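Local coordinates for protein Protease/Reverse transcriptase/ribonuclease H (Eastern chimpanzee simian foamy virus, PDB 7KSF) that serves foamy virus maturation and genome copying as a polyprotein joining an aspartic protease to a reverse transcriptase with ribonuclease H, at residues 131-136 against 338-343; 243-248 against 345-350. The protein carries 1 engineered substitution. All coordinates share one frame; numbering follows the deposited sequence.

Interaction 1. Residues 131-136 against 338-343; sequences DNLWQH and YVVSLK
Trp134 and Val340 meet through their backbones in a single bridge, CA to CA 4.7 Å, with the two chains running in the same direction on either side of it. Two hydrogen bonds define it: Val340 N gives to Leu133 O at 3.0 Å and is nearly straight (170°), while Gln135 N gives to Val340 O at 2.7 Å and is bent to 134°. Val340 thus uses both its amide and its carbonyl on the residues flanking Trp134. Next to the bridge the Trp134 indole packs against Leu342. Leu342 CD1 sits over one face, 4.0 Å from the centroid of the five-membered ring of Trp134, a CH-pi contact, and CD2 of the same leucine reaches Trp134 CE3 at the rim of the six-membered ring. Val340 CB approaches Trp134 CE3 obliquely at 4.0 Å. The indole is held from outside as well, with NE1 bonded to Phe127 O and the ring edge-to-face with Phe330 of helix 319-336. This places the loop after helix 117-129 against the palm of the reverse transcriptase, where strand 340-341 pairs with strand 243-249. Leu133 has CG anti to its amide nitrogen (chi1 -178°), which carries the branched end to Val340, CG to CG2 3.7 Å; the same side chain also touches Phe330, Leu333 and Leu334. Beyond the bridge, Gln135 crosses Val339 at about a right angle, CB to CG1 3.5 Å, and its extended chain takes OE1 past Ser341 CB, 3.9 Å away, while NE2 makes a weak hydrogen bond to Trp137 O.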
ATOM      1  N   ASP A 131      20.688   5.364 -12.854  1.00 53.62           N
ATOM      2  CA  ASP A 131      19.768   6.495 -12.869  1.00 56.53           C
ATOM      3  C   ASP A 131      18.714   6.331 -13.954  1.00 59.15           C
ATOM      4  O   ASP A 131      17.559   6.728 -13.768  1.00 53.42           O
ATOM      5  CB  ASP A 131      20.537   7.802 -13.059  1.00 55.56           C
ATOM      6  CG  ASP A 131      19.649   9.026 -12.919  1.00 53.63           C
ATOM      7  OD1 ASP A 131      18.936   9.144 -11.900  1.00 53.83           O
ATOM      8  OD2 ASP A 131      19.664   9.877 -13.833  1.00 53.29           O
ATOM      9  N   ASN A 132      19.090   5.743 -15.092  1.00 54.84           N
ATOM     10  CA  ASN A 132      18.151   5.517 -16.184  1.00 66.13           C
ATOM     11  C   ASN A 132      17.090   4.486 -15.840  1.00 65.36           C
ATOM     12  O   ASN A 132      16.105   4.364 -16.575  1.00 56.82           O
ATOM     13  CB  ASN A 132      18.906   5.078 -17.441  1.00 62.48           C
ATOM     14  CG  ASN A 132      20.062   5.997 -17.773  1.00 57.38           C
ATOM     15  OD1 ASN A 132      20.058   7.173 -17.405  1.00 57.40           O
ATOM     16  ND2 ASN A 132      21.059   5.468 -18.471  1.00 72.96           N
ATOM     17  N   LEU A 133      17.267   3.743 -14.750  1.00 59.87           N
ATOM     18  CA  LEU A 133      16.273   2.758 -14.340  1.00 54.96           C
ATOM     19  C   LEU A 133      15.096   3.410 -13.624  1.00 56.11           C
ATOM     20  O   LEU A 133      13.945   3.011 -13.834  1.00 59.77           O
ATOM     21  CB  LEU A 133      16.921   1.708 -13.438  1.00 57.00           C
ATOM     22  CG  LEU A 133      16.002   0.589 -12.961  1.00 58.56           C
ATOM     23  CD1 LEU A 133      15.486  -0.200 -14.147  1.00 59.23           C
ATOM     24  CD2 LEU A 133      16.727  -0.315 -11.983  1.00 59.32           C
ATOM     25  N   TRP A 134      15.360   4.403 -12.782  1.00 57.45           N
ATOM     26  CA  TRP A 134      14.299   5.049 -12.029  1.00 57.54           C
ATOM     27  C   TRP A 134      13.406   5.868 -12.954  1.00 48.54           C
ATOM     28  O   TRP A 134      13.817   6.289 -14.040  1.00 58.32           O
ATOM     29  CB  TRP A 134      14.889   5.947 -10.942  1.00 57.10           C
ATOM     30  CG  TRP A 134      16.167   5.418 -10.366  1.00 56.48           C
ATOM     31  CD1 TRP A 134      17.393   6.012 -10.413  1.00 56.98           C
ATOM     32  CD2 TRP A 134      16.349   4.180  -9.670  1.00 57.22           C
ATOM     33  NE1 TRP A 134      18.329   5.224  -9.782  1.00 58.15           N
ATOM     34  CE2 TRP A 134      17.710   4.093  -9.319  1.00 58.30           C
ATOM     35  CE3 TRP A 134      15.492   3.137  -9.308  1.00 57.21           C
ATOM     36  CZ2 TRP A 134      18.233   3.006  -8.621  1.00 58.36           C
ATOM     37  CZ3 TRP A 134      16.012   2.062  -8.617  1.00 58.15           C
ATOM     38  CH2 TRP A 134      17.370   2.003  -8.279  1.00 58.75           C
ATOM     39  N   GLN A 135      12.169   6.089 -12.515  1.00 58.24           N
ATOM     40  CA  GLN A 135      11.244   6.915 -13.275  1.00 53.47           C
ATOM     41  C   GLN A 135      11.534   8.381 -12.986  1.00 53.19           C
ATOM     42  O   GLN A 135      11.478   8.816 -11.830  1.00 54.94           O
ATOM     43  CB  GLN A 135       9.796   6.581 -12.928  1.00 55.00           C
ATOM     44  CG  GLN A 135       8.800   7.162 -13.915  1.00 54.97           C
ATOM     45  CD  GLN A 135       7.428   7.375 -13.313  1.00 54.29           C
ATOM     46  OE1 GLN A 135       7.173   7.008 -12.167  1.00 54.29           O
ATOM     47  NE2 GLN A 135       6.535   7.979 -14.086  1.00 55.17           N
ATOM     48  N   HIS A 136      11.853   9.138 -14.033  1.00 54.55           N
ATOM     49  CA  HIS A 136      12.119  10.565 -13.910  1.00 53.89           C
ATOM     50  C   HIS A 136      10.921  11.427 -14.275  1.00 53.39           C
ATOM     51  O   HIS A 136      10.654  12.423 -13.598  1.00 55.72           O
ATOM     52  CB  HIS A 136      13.311  10.951 -14.789  1.00 53.12           C
ATOM     53  CG  HIS A 136      14.572  10.224 -14.450  1.00 53.35           C
ATOM     54  ND1 HIS A 136      15.574  10.791 -13.692  1.00 52.81           N
ATOM     55  CD2 HIS A 136      14.993   8.975 -14.759  1.00 53.14           C
ATOM     56  CE1 HIS A 136      16.559   9.923 -13.552  1.00 52.68           C
ATOM     57  NE2 HIS A 136      16.234   8.814 -14.190  1.00 54.40           N
ATOM     58  N   TYR A 338      12.638  -1.911 -18.335  1.00 62.61           N
ATOM     59  CA  TYR A 338      11.640  -1.607 -17.325  1.00 61.68           C
ATOM     60  C   TYR A 338      12.026  -0.346 -16.561  1.00 60.20           C
ATOM     61  O   TYR A 338      13.179   0.096 -16.566  1.00 59.71           O
ATOM     62  CB  TYR A 338      11.468  -2.783 -16.365  1.00 68.92           C
ATOM     63  CG  TYR A 338      10.748  -3.964 -16.977  1.00 76.33           C
ATOM     64  CD1 TYR A 338       9.377  -3.936 -17.175  1.00 64.84           C
ATOM     65  CD2 TYR A 338      11.439  -5.109 -17.349  1.00 66.58           C
ATOM     66  CE1 TYR A 338       8.711  -5.011 -17.729  1.00 71.14           C
ATOM     67  CE2 TYR A 338      10.781  -6.194 -17.905  1.00 78.49           C
ATOM     68  CZ  TYR A 338       9.416  -6.138 -18.093  1.00 86.95           C
ATOM     69  OH  TYR A 338       8.755  -7.213 -18.645  1.00 88.48           O
ATOM     70  N   VAL A 339      11.030   0.245 -15.901  1.00 59.07           N
ATOM     71  CA  VAL A 339      11.179   1.520 -15.215  1.00 57.33           C
ATOM     72  C   VAL A 339      10.650   1.358 -13.798  1.00 57.71           C
ATOM     73  O   VAL A 339       9.524   0.886 -13.604  1.00 61.85           O
ATOM     74  CB  VAL A 339      10.432   2.648 -15.949  1.00 57.20           C
ATOM     75  CG1 VAL A 339      10.442   3.905 -15.122  1.00 56.21           C
ATOM     76  CG2 VAL A 339      11.057   2.899 -17.309  1.00 57.24           C
ATOM     77  N   VAL A 340      11.468   1.737 -12.813  1.00 57.66           N
ATOM     78  CA  VAL A 340      11.139   1.600 -11.398  1.00 56.37           C
ATOM     79  C   VAL A 340      10.696   2.952 -10.859  1.00 57.12           C
ATOM     80  O   VAL A 340      11.322   3.983 -11.137  1.00 73.47           O
ATOM     81  CB  VAL A 340      12.341   1.061 -10.598  1.00 56.56           C
ATOM     82  CG1 VAL A 340      11.982   0.890  -9.130  1.00 58.39           C
ATOM     83  CG2 VAL A 340      12.830  -0.249 -11.187  1.00 57.57           C
ATOM     84  N   SER A 341       9.617   2.950 -10.080  1.00 56.50           N
ATOM     85  CA  SER A 341       9.114   4.152  -9.424  1.00 56.62           C
ATOM     86  C   SER A 341       9.590   4.149  -7.979  1.00 58.14           C
ATOM     87  O   SER A 341       9.189   3.292  -7.186  1.00 58.94           O
ATOM     88  CB  SER A 341       7.589   4.211  -9.494  1.00 57.63           C
ATOM     89  OG  SER A 341       7.082   5.256  -8.679  1.00 58.01           O
ATOM     90  N   LEU A 342      10.453   5.101  -7.634  1.00 61.12           N
ATOM     91  CA  LEU A 342      10.919   5.236  -6.259  1.00 59.20           C
ATOM     92  C   LEU A 342       9.928   5.973  -5.373  1.00 59.73           C
ATOM     93  O   LEU A 342      10.231   6.221  -4.200  1.00 60.93           O
ATOM     94  CB  LEU A 342      12.273   5.945  -6.236  1.00 59.02           C
ATOM     95  CG  LEU A 342      13.356   5.211  -7.028  1.00 58.19           C
ATOM     96  CD1 LEU A 342      14.638   6.018  -7.061  1.00 67.25           C
ATOM     97  CD2 LEU A 342      13.603   3.832  -6.441  1.00 58.94           C
ATOM     98  N   LYS A 343       8.755   6.326  -5.904  1.00 59.63           N
ATOM     99  CA  LYS A 343       7.732   6.976  -5.093  1.00 60.16           C
ATOM    100  C   LYS A 343       7.185   6.019  -4.041  1.00 69.30           C
ATOM    101  O   LYS A 343       7.008   6.393  -2.875  1.00 69.47           O
ATOM    102  CB  LYS A 343       6.607   7.488  -5.991  1.00 60.97           C
ATOM    103  CG  LYS A 343       5.442   8.106  -5.241  1.00 62.18           C
ATOM    104  CD  LYS A 343       4.360   8.565  -6.203  1.00 63.80           C
ATOM    105  CE  LYS A 343       3.254   9.314  -5.479  1.00 68.63           C
ATOM    106  NZ  LYS A 343       3.780  10.503  -4.753  1.00104.95           N
TER

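Interaction 2. Residues 243-248 against 345-350; sequences YKTTLD and SEIGQK
Strands 243-248 and 345-347 run antiparallel, their axes 4.5 Å apart at closest approach and 155° between their directions. Two hydrogen-bonded pairs set the register. Thr246 and Glu346 exchange bonds, Thr246 N to Glu346 O at 2.6 Å and Glu346 N to Thr246 O at 2.8 Å; Lys244 and Gln349 do the same, Lys244 N to Gln349 O at 2.8 Å and Gln349 N to Lys244 O at 3.0 Å. Between these pairs the register slips by one residue, because Gly348 and Gln349 together face Lys244. Gly348 turns the corner with phi 63° and psi 51°, and its amide is taken by a side chain: Gly348 N donates to Thr245 OG1 at 2.8 Å, an oxygen that also bonds His322 of helix 319-336. On the face shared by Lys244, Thr246, Glu346 and Gln349, Thr246 and Glu346 lie side by side and point the same way. The Thr246 methyl, set between its own amide nitrogen and carbonyl carbon, packs alongside the glutamate, CG2 to Glu346 CB 3.4 Å. The bend of the Lys244 chain at chi2 brings the ammonium back to the partner chain, where it meets Lys350 O almost head-on, NZ to O 2.8 Å; Gly363 O takes a further bond from it. Across the other face Thr245, Leu247 and Ile347 form a small apolar cluster, extended by Phe330 and Leu326 of the same helix. This is a G1 beta bulge, and the strands belong to the antiparallel palm sheet that, as in other reverse transcriptases, also carries the Tyr-Val-Asp-Asp turn containing Asp310 and Asp311.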
ATOM      1  N   TYR A 243      16.804  -8.300   5.639  1.00 82.50           N
ATOM      2  CA  TYR A 243      16.297  -7.111   4.972  1.00 79.78           C
ATOM      3  C   TYR A 243      15.280  -7.498   3.905  1.00 79.82           C
ATOM      4  O   TYR A 243      15.356  -8.574   3.307  1.00 80.25           O
ATOM      5  CB  TYR A 243      17.433  -6.311   4.331  1.00 91.10           C
ATOM      6  CG  TYR A 243      18.558  -5.971   5.277  1.00 78.59           C
ATOM      7  CD1 TYR A 243      19.711  -6.742   5.317  1.00 79.21           C
ATOM      8  CD2 TYR A 243      18.474  -4.879   6.130  1.00 76.90           C
ATOM      9  CE1 TYR A 243      20.743  -6.440   6.175  1.00 78.93           C
ATOM     10  CE2 TYR A 243      19.503  -4.569   6.997  1.00 79.83           C
ATOM     11  CZ  TYR A 243      20.637  -5.351   7.015  1.00 81.74           C
ATOM     12  OH  TYR A 243      21.665  -5.048   7.875  1.00 86.03           O
ATOM     13  N   LYS A 244      14.323  -6.606   3.677  1.00 78.72           N
ATOM     14  CA  LYS A 244      13.276  -6.819   2.690  1.00 78.54           C
ATOM     15  C   LYS A 244      13.151  -5.581   1.810  1.00 75.82           C
ATOM     16  O   LYS A 244      13.232  -4.453   2.301  1.00 78.52           O
ATOM     17  CB  LYS A 244      11.938  -7.130   3.364  1.00 86.39           C
ATOM     18  CG  LYS A 244      11.964  -8.413   4.175  1.00 89.66           C
ATOM     19  CD  LYS A 244      11.228  -8.250   5.484  1.00100.81           C
ATOM     20  CE  LYS A 244      11.512  -9.416   6.412  1.00 87.81           C
ATOM     21  NZ  LYS A 244      10.955  -9.174   7.765  1.00 90.33           N
ATOM     22  N   THR A 245      12.956  -5.807   0.513  1.00 77.08           N
ATOM     23  CA  THR A 245      12.945  -4.739  -0.479  1.00 73.07           C
ATOM     24  C   THR A 245      11.818  -4.968  -1.471  1.00 72.81           C
ATOM     25  O   THR A 245      11.672  -6.071  -2.005  1.00 73.62           O
ATOM     26  CB  THR A 245      14.278  -4.670  -1.229  1.00 72.46           C
ATOM     27  OG1 THR A 245      15.332  -4.359  -0.308  1.00 72.72           O
ATOM     28  CG2 THR A 245      14.225  -3.607  -2.319  1.00 70.10           C
ATOM     29  N   THR A 246      11.033  -3.923  -1.724  1.00 71.06           N
ATOM     30  CA  THR A 246       9.976  -3.956  -2.720  1.00 70.02           C
ATOM     31  C   THR A 246      10.177  -2.812  -3.706  1.00 68.03           C
ATOM     32  O   THR A 246      10.494  -1.686  -3.307  1.00 79.65           O
ATOM     33  CB  THR A 246       8.592  -3.864  -2.073  1.00 72.06           C
ATOM     34  OG1 THR A 246       7.606  -3.619  -3.083  1.00 71.41           O
ATOM     35  CG2 THR A 246       8.546  -2.746  -1.055  1.00 73.16           C
ATOM     36  N   LEU A 247      10.000  -3.109  -4.992  1.00 67.26           N
ATOM     37  CA  LEU A 247      10.193  -2.144  -6.069  1.00 65.03           C
ATOM     38  C   LEU A 247       8.923  -2.067  -6.900  1.00 64.34           C
ATOM     39  O   LEU A 247       8.516  -3.061  -7.506  1.00 78.76           O
ATOM     40  CB  LEU A 247      11.371  -2.532  -6.960  1.00 64.92           C
ATOM     41  CG  LEU A 247      12.748  -2.479  -6.318  1.00 63.82           C
ATOM     42  CD1 LEU A 247      13.777  -3.018  -7.287  1.00 62.29           C
ATOM     43  CD2 LEU A 247      13.074  -1.051  -5.924  1.00 63.11           C
ATOM     44  N   ASP A 248       8.313  -0.890  -6.944  1.00 62.92           N
ATOM     45  CA  ASP A 248       7.098  -0.686  -7.717  1.00 62.27           C
ATOM     46  C   ASP A 248       7.465  -0.305  -9.145  1.00 60.07           C
ATOM     47  O   ASP A 248       8.245   0.626  -9.364  1.00 87.52           O
ATOM     48  CB  ASP A 248       6.232   0.401  -7.080  1.00 62.53           C
ATOM     49  CG  ASP A 248       4.978   0.689  -7.880  1.00 62.76           C
ATOM     50  OD1 ASP A 248       4.497  -0.219  -8.589  1.00 64.18           O
ATOM     51  OD2 ASP A 248       4.472   1.829  -7.797  1.00 61.64           O
ATOM     52  N   SER A 345       8.525   2.668  -3.814  1.00 62.37           N
ATOM     53  CA  SER A 345       9.476   1.588  -3.596  1.00 63.77           C
ATOM     54  C   SER A 345      10.041   1.656  -2.179  1.00 65.03           C
ATOM     55  O   SER A 345      10.209   2.733  -1.605  1.00 76.40           O
ATOM     56  CB  SER A 345      10.608   1.660  -4.618  1.00 62.84           C
ATOM     57  OG  SER A 345      10.098   1.629  -5.938  1.00 61.60           O
ATOM     58  N   GLU A 346      10.316   0.484  -1.616  1.00 67.85           N
ATOM     59  CA  GLU A 346      10.918   0.369  -0.297  1.00 69.65           C
ATOM     60  C   GLU A 346      12.122  -0.551  -0.407  1.00 69.07           C
ATOM     61  O   GLU A 346      12.000  -1.684  -0.881  1.00 69.67           O
ATOM     62  CB  GLU A 346       9.925  -0.175   0.733  1.00 72.54           C
ATOM     63  CG  GLU A 346       8.579   0.519   0.702  1.00 74.68           C
ATOM     64  CD  GLU A 346       7.568  -0.130   1.622  1.00102.76           C
ATOM     65  OE1 GLU A 346       7.984  -0.850   2.556  1.00116.31           O
ATOM     66  OE2 GLU A 346       6.357   0.078   1.408  1.00101.92           O
ATOM     67  N   ILE A 347      13.282  -0.063   0.030  1.00 69.27           N
ATOM     68  CA  ILE A 347      14.546  -0.759  -0.162  1.00 69.58           C
ATOM     69  C   ILE A 347      15.229  -0.941   1.185  1.00 70.91           C
ATOM     70  O   ILE A 347      15.434   0.030   1.920  1.00 82.15           O
ATOM     71  CB  ILE A 347      15.469   0.005  -1.130  1.00 68.21           C
ATOM     72  CG1 ILE A 347      14.755   0.260  -2.460  1.00 66.91           C
ATOM     73  CG2 ILE A 347      16.754  -0.772  -1.357  1.00 67.65           C
ATOM     74  CD1 ILE A 347      15.586   1.026  -3.460  1.00 65.40           C
ATOM     75  N   GLY A 348      15.585  -2.187   1.500  1.00 72.26           N
ATOM     76  CA  GLY A 348      16.424  -2.485   2.643  1.00 73.12           C
ATOM     77  C   GLY A 348      15.830  -2.125   3.987  1.00 73.66           C
ATOM     78  O   GLY A 348      16.477  -1.462   4.803  1.00 79.72           O
ATOM     79  N   GLN A 349      14.600  -2.563   4.233  1.00 75.15           N
ATOM     80  CA  GLN A 349      13.910  -2.312   5.487  1.00 77.96           C
ATOM     81  C   GLN A 349      13.634  -3.626   6.204  1.00 84.92           C
ATOM     82  O   GLN A 349      13.521  -4.683   5.575  1.00 80.83           O
ATOM     83  CB  GLN A 349      12.601  -1.553   5.253  1.00 76.63           C
ATOM     84  CG  GLN A 349      12.782  -0.188   4.615  1.00 74.20           C
ATOM     85  CD  GLN A 349      11.461   0.497   4.334  1.00 74.43           C
ATOM     86  OE1 GLN A 349      11.410   1.706   4.105  1.00 73.05           O
ATOM     87  NE2 GLN A 349      10.383  -0.274   4.344  1.00 77.78           N
ATOM     88  N   LYS A 350      13.532  -3.551   7.532  1.00 95.34           N
ATOM     89  CA  LYS A 350      13.213  -4.742   8.312  1.00 93.79           C
ATOM     90  C   LYS A 350      11.820  -5.264   7.986  1.00 85.72           C
ATOM     91  O   LYS A 350      11.569  -6.468   8.095  1.00 89.22           O
ATOM     92  CB  LYS A 350      13.329  -4.449   9.807  1.00 91.11           C
ATOM     93  CG  LYS A 350      14.742  -4.170  10.286  1.00 83.94           C
ATOM     94  CD  LYS A 350      14.789  -4.054  11.804  1.00 94.71           C
ATOM     95  CE  LYS A 350      14.252  -5.316  12.468  1.00110.24           C
ATOM     96  NZ  LYS A 350      14.304  -5.239  13.954  1.00106.11           N
TER

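From the N terminus the chain visits 131-136, then 243-248, then 338-343 and 345-350, so the segments alternate and the two closures cross. Interaction 1 closes a loop of 201 residues, bringing the segment after helix 117-129 to strand 340-341; interaction 2 closes one of 96 residues within the polymerase palm. Their second segments are nearly consecutive, with a corner at 342 and 343 between them. Both reach the same sheet: Ser341 N lies 2.8 Å from Asp248 O, a probable hydrogen bond, and Val340 CG1 packs near Leu247 CD2. Strand 243-249 thus pairs with strand 345-349 in interaction 2 and also neighbours strand 340-341 of interaction 1, and helix 319-336 contacts each through Phe330.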